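Local structure of CRISPR-associated protein CasA/Cse1 (Thermus thermophilus, 4AN8) at residues G227-A232 with P268-L273; P248-R253 with M264-G269; K383-L388 with R431-A436. The protein is a subunit of the Cascade ribonucleoprotein complex and probably takes part in CRISPR adaptive immunity against viruses and plasmids. All coordinates share one frame; numbering follows the deposited sequence.

Overall arrangement
Contacts 1 and 2 are neighbours, their centres about 10 Å apart, and both are built on strand 261-273. Pro268 and Gly269 belong to both: in contact 2 they follow the last firm pair with strand 250-256, and in contact 1 they pack on Leu229 of helix 226-229. A probable hydrogen bond from Val270 N of contact 1 to Pro248 O of contact 2, 3.2 Å, joins them directly. An acetate ion sits at contact 2. Contact 3 pairs two helices on the other side of the chain's centre; its centre lies about 46 Å from that of contact 1 and 44 Å from that of contact 2, with nearest atoms about 31 Å apart in each case.

Contact 1: G227-A232 with P268-L273; sequences GDLEGA and PGVEPL
Pro268 lies against Leu229, ring carbon to carbonyl in one direction and carbonyl to side chain in the other: Pro268 CG is 3.4 Å from Leu229 O, while Pro268 O is 3.6 Å from Leu229 CB. The leucine's CG stands beside its backbone N (chi1 -62°), which sends the isobutyl group across the Pro268 carbonyl, with CD1 also 3.6 Å from Pro268 O. The peptide between Pro268 and Gly269 is cis, a sharp kink just where the chain passes this leucine. The second methyl, Leu229 CD2, then packs beside Gly269 O at 3.8 Å. At Val270 the CB is directed away from the turn, yet CG2 still reaches Leu229 CD2 at 3.8 Å. Glu271 makes the last contact with its aliphatic part: CG, set beside the backbone N (chi1 -71°), packs on Ala232 CB at 3.6 Å. Val178 of strand 178-181 touches both Pro268 and Ala232, giving the two ends of the contact a common neighbour. The backbone of Glu271 bonds instead to Thr234 and Trp236, at and next to strand 235-237. With no hydrogen bond between 227-232 and 268-273, the turn and the kinked strand are held together by van der Waals packing of Leu229 and Ala232 against carbonyls and aliphatic carbons.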
loop_
_atom_site.group_PDB
_atom_site.type_symbol
_atom_site.label_atom_id
_atom_site.label_comp_id
_atom_site.label_asym_id
_atom_site.label_seq_id
_atom_site.Cartn_x
_atom_site.Cartn_y
_atom_site.Cartn_z
ATOM N N GLY A 227 -26.873 13.860 -11.700
ATOM C CA GLY A 227 -27.995 13.051 -12.129
ATOM C C GLY A 227 -27.617 11.619 -12.444
ATOM O O GLY A 227 -28.463 10.722 -12.374
ATOM N N ASP A 228 -26.351 11.382 -12.778
ATOM C CA ASP A 228 -25.904 9.999 -13.053
ATOM C C ASP A 228 -25.499 9.236 -11.796
ATOM O O ASP A 228 -25.335 8.029 -11.821
ATOM C CB ASP A 228 -24.770 9.971 -14.076
ATOM C CG ASP A 228 -25.205 10.501 -15.426
ATOM O OD1 ASP A 228 -26.131 9.918 -16.039
ATOM O OD2 ASP A 228 -24.626 11.507 -15.875
ATOM N N LEU A 229 -25.363 9.955 -10.693
ATOM C CA LEU A 229 -24.774 9.369 -9.512
ATOM C C LEU A 229 -25.787 9.218 -8.394
ATOM O O LEU A 229 -25.673 8.321 -7.578
ATOM C CB LEU A 229 -23.602 10.241 -9.031
ATOM C CG LEU A 229 -22.466 10.350 -10.062
ATOM C CD1 LEU A 229 -21.333 11.292 -9.602
ATOM C CD2 LEU A 229 -21.942 8.954 -10.373
ATOM N N GLU A 230 -26.776 10.093 -8.328
ATOM C CA GLU A 230 -27.746 9.960 -7.245
ATOM C C GLU A 230 -28.479 8.618 -7.321
ATOM O O GLU A 230 -28.589 8.031 -8.391
ATOM C CB GLU A 230 -28.724 11.134 -7.217
ATOM C CG GLU A 230 -29.387 11.421 -8.529
ATOM C CD GLU A 230 -30.273 12.650 -8.466
ATOM O OE1 GLU A 230 -30.826 12.926 -7.379
ATOM O OE2 GLU A 230 -30.409 13.346 -9.500
ATOM N N GLY A 231 -28.972 8.144 -6.183
ATOM C CA GLY A 231 -29.596 6.836 -6.109
ATOM C C GLY A 231 -28.644 5.741 -6.565
ATOM O O GLY A 231 -29.028 4.579 -6.707
ATOM N N ALA A 232 -27.389 6.104 -6.795
ATOM C CA ALA A 232 -26.404 5.151 -7.268
ATOM C C ALA A 232 -26.728 4.625 -8.652
ATOM O O ALA A 232 -26.491 3.454 -8.940
ATOM C CB ALA A 232 -26.235 3.993 -6.275
ATOM N N PRO A 268 -22.461 10.498 -3.637
ATOM C CA PRO A 268 -21.997 9.232 -4.237
ATOM C C PRO A 268 -21.319 9.609 -5.572
ATOM O O PRO A 268 -21.673 10.671 -6.070
ATOM C CB PRO A 268 -23.303 8.483 -4.439
ATOM C CG PRO A 268 -24.316 9.611 -4.716
ATOM C CD PRO A 268 -23.896 10.752 -3.871
ATOM N N GLY A 269 -20.400 8.868 -6.183
ATOM C CA GLY A 269 -20.065 7.492 -5.973
ATOM C C GLY A 269 -20.459 6.756 -7.249
ATOM O O GLY A 269 -21.631 6.570 -7.485
ATOM N N VAL A 270 -19.514 6.360 -8.093
ATOM C CA VAL A 270 -19.808 5.273 -9.025
ATOM C C VAL A 270 -19.735 3.930 -8.295
ATOM O O VAL A 270 -18.763 3.627 -7.602
ATOM C CB VAL A 270 -18.891 5.248 -10.266
ATOM C CG1 VAL A 270 -19.104 3.954 -11.059
ATOM C CG2 VAL A 270 -19.166 6.427 -11.144
ATOM N N GLU A 271 -20.772 3.119 -8.459
ATOM C CA GLU A 271 -20.852 1.821 -7.775
ATOM C C GLU A 271 -19.961 0.769 -8.402
ATOM O O GLU A 271 -20.106 0.471 -9.572
ATOM C CB GLU A 271 -22.285 1.294 -7.786
ATOM C CG GLU A 271 -23.216 2.059 -6.904
ATOM C CD GLU A 271 -23.093 1.637 -5.464
ATOM O OE1 GLU A 271 -23.022 0.411 -5.224
ATOM O OE2 GLU A 271 -23.066 2.523 -4.578
ATOM N N PRO A 272 -19.060 0.179 -7.606
ATOM C CA PRO A 272 -18.178 -0.887 -8.095
ATOM C C PRO A 272 -18.928 -2.206 -8.249
ATOM O O PRO A 272 -19.525 -2.680 -7.300
ATOM C CB PRO A 272 -17.119 -0.997 -6.983
ATOM C CG PRO A 272 -17.857 -0.573 -5.733
ATOM C CD PRO A 272 -18.832 0.494 -6.181
ATOM N N LEU A 273 -18.926 -2.774 -9.443
ATOM C CA LEU A 273 -19.481 -4.105 -9.643
ATOM C C LEU A 273 -18.357 -5.132 -9.633
ATOM O O LEU A 273 -17.244 -4.844 -10.082
ATOM C CB LEU A 273 -20.237 -4.182 -10.965
ATOM C CG LEU A 273 -21.485 -3.302 -11.075
ATOM C CD1 LEU A 273 -22.174 -3.478 -12.424
ATOM C CD2 LEU A 273 -22.445 -3.611 -9.926
#

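Contact 2: P248-R253 with M264-G269. With ACT (acetate ion), chain D.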
loop_
_atom_site.group_PDB
_atom_site.type_symbol
_atom_site.label_atom_id
_atom_site.label_comp_id
_atom_site.label_asym_id
_atom_site.label_seq_id
_atom_site.Cartn_x
_atom_site.Cartn_y
_atom_site.Cartn_z
ATOM N N PRO A 248 -13.625 6.836 -9.707
ATOM C CA PRO A 248 -14.376 7.875 -8.987
ATOM C C PRO A 248 -15.244 7.302 -7.859
ATOM O O PRO A 248 -16.431 7.054 -8.066
ATOM C CB PRO A 248 -15.261 8.473 -10.085
ATOM C CG PRO A 248 -15.570 7.295 -10.963
ATOM C CD PRO A 248 -14.317 6.407 -10.939
ATOM N N ALA A 249 -14.668 7.109 -6.669
ATOM C CA ALA A 249 -15.371 6.414 -5.589
ATOM C C ALA A 249 -16.431 7.278 -4.911
ATOM O O ALA A 249 -17.404 6.764 -4.357
ATOM C CB ALA A 249 -14.391 5.925 -4.564
ATOM N N ARG A 250 -16.217 8.589 -4.930
ATOM C CA ARG A 250 -17.146 9.505 -4.315
ATOM C C ARG A 250 -17.376 10.663 -5.262
ATOM O O ARG A 250 -16.513 10.965 -6.076
ATOM C CB ARG A 250 -16.576 10.017 -2.994
ATOM C CG ARG A 250 -16.303 8.910 -1.956
ATOM C CD ARG A 250 -17.620 8.385 -1.312
ATOM N NE ARG A 250 -17.321 7.417 -0.256
ATOM C CZ ARG A 250 -17.089 6.124 -0.484
ATOM N NH1 ARG A 250 -17.163 5.635 -1.728
ATOM N NH2 ARG A 250 -16.804 5.310 0.524
ATOM N N GLY A 251 -18.542 11.311 -5.150
ATOM C CA GLY A 251 -18.767 12.567 -5.842
ATOM C C GLY A 251 -18.160 13.662 -4.996
ATOM O O GLY A 251 -18.462 13.784 -3.807
ATOM N N VAL A 252 -17.287 14.467 -5.591
ATOM C CA VAL A 252 -16.678 15.561 -4.853
ATOM C C VAL A 252 -16.651 16.765 -5.752
ATOM O O VAL A 252 -16.422 16.645 -6.962
ATOM C CB VAL A 252 -15.216 15.241 -4.446
ATOM C CG1 VAL A 252 -14.568 16.470 -3.806
ATOM C CG2 VAL A 252 -15.156 14.035 -3.506
ATOM N N ARG A 253 -16.897 17.935 -5.172
ATOM C CA ARG A 253 -16.609 19.177 -5.871
ATOM C C ARG A 253 -15.986 20.195 -4.931
ATOM O O ARG A 253 -16.699 20.846 -4.144
ATOM C CB ARG A 253 -17.855 19.787 -6.504
ATOM C CG ARG A 253 -17.515 20.507 -7.781
ATOM C CD ARG A 253 -17.939 21.952 -7.776
ATOM N NE ARG A 253 -19.377 22.116 -7.609
ATOM C CZ ARG A 253 -19.984 23.297 -7.538
ATOM N NH1 ARG A 253 -19.276 24.416 -7.629
ATOM N NH2 ARG A 253 -21.296 23.361 -7.380
ATOM N N MET A 264 -16.419 21.491 0.370
ATOM C CA MET A 264 -16.675 20.714 -0.824
ATOM C C MET A 264 -18.136 20.252 -0.884
ATOM O O MET A 264 -18.756 19.960 0.147
ATOM C CB MET A 264 -15.744 19.498 -0.852
ATOM C CG MET A 264 -15.967 18.514 0.278
ATOM S SD MET A 264 -14.741 17.164 0.217
ATOM C CE MET A 264 -15.183 16.240 1.677
ATOM N N GLY A 265 -18.677 20.189 -2.098
ATOM C CA GLY A 265 -19.913 19.474 -2.343
ATOM C C GLY A 265 -19.514 18.021 -2.279
ATOM O O GLY A 265 -18.368 17.697 -2.609
ATOM N N TYR A 266 -20.432 17.153 -1.862
ATOM C CA TYR A 266 -20.111 15.764 -1.586
ATOM C C TYR A 266 -21.321 14.852 -1.803
ATOM O O TYR A 266 -22.423 15.161 -1.357
ATOM C CB TYR A 266 -19.601 15.638 -0.144
ATOM C CG TYR A 266 -18.899 14.322 0.143
ATOM C CD1 TYR A 266 -17.577 14.114 -0.271
ATOM C CD2 TYR A 266 -19.543 13.287 0.818
ATOM C CE1 TYR A 266 -16.927 12.929 -0.039
ATOM C CE2 TYR A 266 -18.880 12.069 1.064
ATOM C CZ TYR A 266 -17.571 11.906 0.623
ATOM O OH TYR A 266 -16.881 10.716 0.842
ATOM N N GLY A 267 -21.108 13.737 -2.499
ATOM C CA GLY A 267 -22.150 12.744 -2.724
ATOM C C GLY A 267 -21.591 11.413 -3.199
ATOM O O GLY A 267 -20.390 11.205 -3.192
ATOM N N PRO A 268 -22.461 10.498 -3.637
ATOM C CA PRO A 268 -21.997 9.232 -4.237
ATOM C C PRO A 268 -21.319 9.609 -5.572
ATOM O O PRO A 268 -21.673 10.671 -6.070
ATOM C CB PRO A 268 -23.303 8.483 -4.439
ATOM C CG PRO A 268 -24.316 9.611 -4.716
ATOM C CD PRO A 268 -23.896 10.752 -3.871
ATOM N N GLY A 269 -20.400 8.868 -6.183
ATOM C CA GLY A 269 -20.065 7.492 -5.973
ATOM C C GLY A 269 -20.459 6.756 -7.249
ATOM O O GLY A 269 -21.631 6.570 -7.485
HETATM C C ACT D . -17.855 7.583 3.143
HETATM O O ACT D . -16.789 7.390 2.485
HETATM O OXT ACT D . -18.402 8.716 3.008
HETATM C CH3 ACT D . -18.434 6.516 4.045
#
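The beta hairpin of strands 250-256 and 261-273 is zipped here by two hydrogen-bonded pairs, Gly251 with Gly267 and Arg253 with Gly265. Gly251 N donates to Gly267 O at 2.7 Å, and Gly267 N returns a bond to Gly251 O at 3.0 Å. One pair further along, Arg253 N to Gly265 O measures 3.0 Å and Gly265 N to Arg253 O 2.9 Å. Between them Val252 and Tyr266 form a non-hydrogen-bonded pair with their side chains on the same face, where Val252 CG2 touches the ring at CD1 and CE1 and CG1 meets the sulfur of Met264. Arg253 points to the other face, and its guanidinium is bonded to the carbonyl of Leu117.

The strands run antiparallel, 165° between their directions, within a mixed sheet in which strand 261-273 also pairs with strands 123-124 and 235-237. Beyond the firm pairs the chains stay close at Gly269, whose CA makes a CA-H...O contact with Ala249 O.

Ala249 O also accepts Arg250 NH1 at 2.9 Å, a bond in the guanidinium plane that helps fix the group's rotation. Arg250 bends at chi2 (-75°), bringing its CD to within 3.3 Å of Tyr266 OH, with the guanidinium and ring planes 74° apart. An acetate ion, probably from the crystallisation liquor, lies at the guanidinium edge: its atom O takes Arg250 NE at 2.8 Å and Arg250 NH2 at 2.9 Å. Arg250 NH2 also bonds to the carbonyl of Lys182. The phenol oxygen of Tyr266 is hydrogen-bonded to His164 NE2 of helix 154-167, and its approach to acetate OXT is weak.

Contact 3: K383-L388 with R431-A436; sequences KMAEEL and RLYWHA
Tyr433 reaches across from helix 429-446 and gives its hydroxyl proton to the backbone of helix 372-403, Tyr433 OH to Ala385 O measuring 2.8 Å. The donor lies in the carbonyl plane on a lone pair, with an angle of 113° at the oxygen, and the acceptor in turn lies in the plane of the phenol ring, at its edge. Leu388 packs beside the same hydroxyl: its CB is 3.3 Å from Tyr433 OH, and its CD2 comes within 3.5 Å of Tyr433 CE1. The tyrosine has CG anti to the backbone N (chi1 173°), which extends the ring toward the facing helix.

Trp434 follows with the far end of its benzo ring, CH2 lying 3.7 Å from Ala385 O, so one carbonyl is met by both aromatic residues. Glu386 starts out pointing away from helix 429-446 but folds back at chi2 (-73°), bringing OE2 to 3.9 Å from Trp434 CH2; the two side chains cross at about a right angle.

In the next shell, the two rings support each other. Tyr433 CD2 stands 3.7 Å above the indole plane of Trp434, over its centre, while Trp434 NE1 lies in the plane of the Tyr433 ring. Arg305 ties in Glu386, forming a salt bridge with its OE1 and a cation-pi interaction with Trp434, which probably steadies both. Leu461 of helix 453-476 touches Ala385 and Tyr433.

The two helix segments run antiparallel with their axes 11.6 Å apart, a wide spacing spanned by the long aromatic side chains. Such antiparallel packing, with a third helix alongside, belongs to the C-terminal helical bundle of Cse1.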
loop_
_atom_site.group_PDB
_atom_site.type_symbol
_atom_site.label_atom_id
_atom_site.label_comp_id
_atom_site.label_asym_id
_atom_site.label_seq_id
_atom_site.Cartn_x
_atom_site.Cartn_y
_atom_site.Cartn_z
ATOM N N LYS A 383 7.950 -20.657 8.403
ATOM C CA LYS A 383 7.292 -21.756 9.097
ATOM C C LYS A 383 7.954 -21.957 10.461
ATOM O O LYS A 383 7.277 -22.049 11.479
ATOM C CB LYS A 383 7.351 -23.034 8.258
ATOM C CG LYS A 383 6.440 -24.146 8.743
ATOM C CD LYS A 383 6.456 -25.318 7.769
ATOM C CE LYS A 383 5.636 -26.507 8.274
ATOM N NZ LYS A 383 6.268 -27.190 9.444
ATOM N N MET A 384 9.278 -22.000 10.471
ATOM C CA MET A 384 10.017 -22.029 11.722
ATOM C C MET A 384 9.538 -20.908 12.636
ATOM O O MET A 384 9.155 -21.161 13.784
ATOM C CB MET A 384 11.516 -21.895 11.463
ATOM C CG MET A 384 12.106 -23.054 10.682
ATOM S SD MET A 384 13.697 -22.685 9.904
ATOM C CE MET A 384 14.660 -22.182 11.330
ATOM N N ALA A 385 9.542 -19.670 12.128
ATOM C CA ALA A 385 9.211 -18.518 12.946
ATOM C C ALA A 385 7.799 -18.654 13.501
ATOM O O ALA A 385 7.559 -18.334 14.670
ATOM C CB ALA A 385 9.410 -17.215 12.172
ATOM N N GLU A 386 6.873 -19.186 12.704
ATOM C CA GLU A 386 5.495 -19.370 13.199
ATOM C C GLU A 386 5.370 -20.473 14.249
ATOM O O GLU A 386 4.567 -20.365 15.180
ATOM C CB GLU A 386 4.475 -19.612 12.067
ATOM C CG GLU A 386 4.275 -18.436 11.098
ATOM C CD GLU A 386 3.484 -17.262 11.696
ATOM O OE1 GLU A 386 2.819 -17.434 12.737
ATOM O OE2 GLU A 386 3.529 -16.153 11.119
ATOM N N GLU A 387 6.140 -21.539 14.101
ATOM C CA GLU A 387 6.033 -22.646 15.034
ATOM C C GLU A 387 6.572 -22.211 16.397
ATOM O O GLU A 387 5.958 -22.456 17.430
ATOM C CB GLU A 387 6.783 -23.874 14.514
ATOM C CG GLU A 387 6.061 -24.590 13.378
ATOM C CD GLU A 387 6.810 -25.814 12.862
ATOM O OE1 GLU A 387 7.868 -26.163 13.441
ATOM O OE2 GLU A 387 6.334 -26.422 11.874
ATOM N N LEU A 388 7.723 -21.553 16.381
ATOM C CA LEU A 388 8.320 -21.060 17.595
ATOM C C LEU A 388 7.373 -20.060 18.271
ATOM O O LEU A 388 7.115 -20.154 19.480
ATOM C CB LEU A 388 9.675 -20.444 17.275
ATOM C CG LEU A 388 10.381 -19.746 18.423
ATOM C CD1 LEU A 388 10.462 -20.692 19.608
ATOM C CD2 LEU A 388 11.743 -19.320 17.982
ATOM N N ARG A 431 5.267 -10.110 22.025
ATOM C CA ARG A 431 5.570 -8.799 21.470
ATOM C C ARG A 431 7.052 -8.670 21.149
ATOM O O ARG A 431 7.416 -8.201 20.070
ATOM C CB ARG A 431 5.107 -7.692 22.417
ATOM C CG ARG A 431 5.382 -6.286 21.933
ATOM C CD ARG A 431 4.732 -5.235 22.843
ATOM N NE ARG A 431 5.176 -5.302 24.238
ATOM C CZ ARG A 431 6.336 -4.820 24.686
ATOM N NH1 ARG A 431 7.196 -4.246 23.851
ATOM N NH2 ARG A 431 6.647 -4.926 25.973
ATOM N N LEU A 432 7.921 -9.106 22.057
ATOM C CA LEU A 432 9.357 -8.923 21.823
ATOM C C LEU A 432 9.949 -9.913 20.823
ATOM O O LEU A 432 10.820 -9.562 20.035
ATOM C CB LEU A 432 10.151 -8.940 23.130
ATOM C CG LEU A 432 10.283 -7.564 23.775
ATOM C CD1 LEU A 432 9.027 -7.248 24.553
ATOM C CD2 LEU A 432 11.504 -7.505 24.682
ATOM N N TYR A 433 9.489 -11.155 20.864
ATOM C CA TYR A 433 9.886 -12.127 19.854
ATOM C C TYR A 433 9.645 -11.522 18.455
ATOM O O TYR A 433 10.565 -11.379 17.662
ATOM C CB TYR A 433 9.081 -13.410 20.050
ATOM C CG TYR A 433 9.270 -14.454 18.974
ATOM C CD1 TYR A 433 10.500 -15.070 18.789
ATOM C CD2 TYR A 433 8.212 -14.837 18.152
ATOM C CE1 TYR A 433 10.682 -16.030 17.814
ATOM C CE2 TYR A 433 8.388 -15.812 17.164
ATOM C CZ TYR A 433 9.621 -16.402 17.006
ATOM O OH TYR A 433 9.820 -17.362 16.042
ATOM N N TRP A 434 8.400 -11.150 18.171
ATOM C CA TRP A 434 8.044 -10.609 16.856
ATOM C C TRP A 434 8.745 -9.286 16.536
ATOM O O TRP A 434 9.247 -9.089 15.431
ATOM C CB TRP A 434 6.529 -10.487 16.723
ATOM C CG TRP A 434 5.895 -11.829 16.637
ATOM C CD1 TRP A 434 5.049 -12.392 17.539
ATOM C CD2 TRP A 434 6.088 -12.805 15.596
ATOM N NE1 TRP A 434 4.691 -13.651 17.117
ATOM C CE2 TRP A 434 5.309 -13.921 15.923
ATOM C CE3 TRP A 434 6.828 -12.825 14.408
ATOM C CZ2 TRP A 434 5.265 -15.070 15.113
ATOM C CZ3 TRP A 434 6.779 -13.960 13.602
ATOM C CH2 TRP A 434 6.003 -15.065 13.956
ATOM N N HIS A 435 8.812 -8.393 17.512
ATOM C CA HIS A 435 9.539 -7.144 17.319
ATOM C C HIS A 435 11.004 -7.385 16.955
ATOM O O HIS A 435 11.566 -6.712 16.082
ATOM C CB HIS A 435 9.455 -6.259 18.556
ATOM C CG HIS A 435 10.166 -4.955 18.396
ATOM N ND1 HIS A 435 9.500 -3.757 18.264
ATOM C CD2 HIS A 435 11.487 -4.666 18.312
ATOM C CE1 HIS A 435 10.381 -2.781 18.122
ATOM N NE2 HIS A 435 11.593 -3.306 18.146
ATOM N N ALA A 436 11.630 -8.342 17.621
ATOM C CA ALA A 436 13.016 -8.660 17.300
ATOM C C ALA A 436 13.138 -9.175 15.884
ATOM O O ALA A 436 14.096 -8.850 15.182
ATOM C CB ALA A 436 13.574 -9.678 18.270
#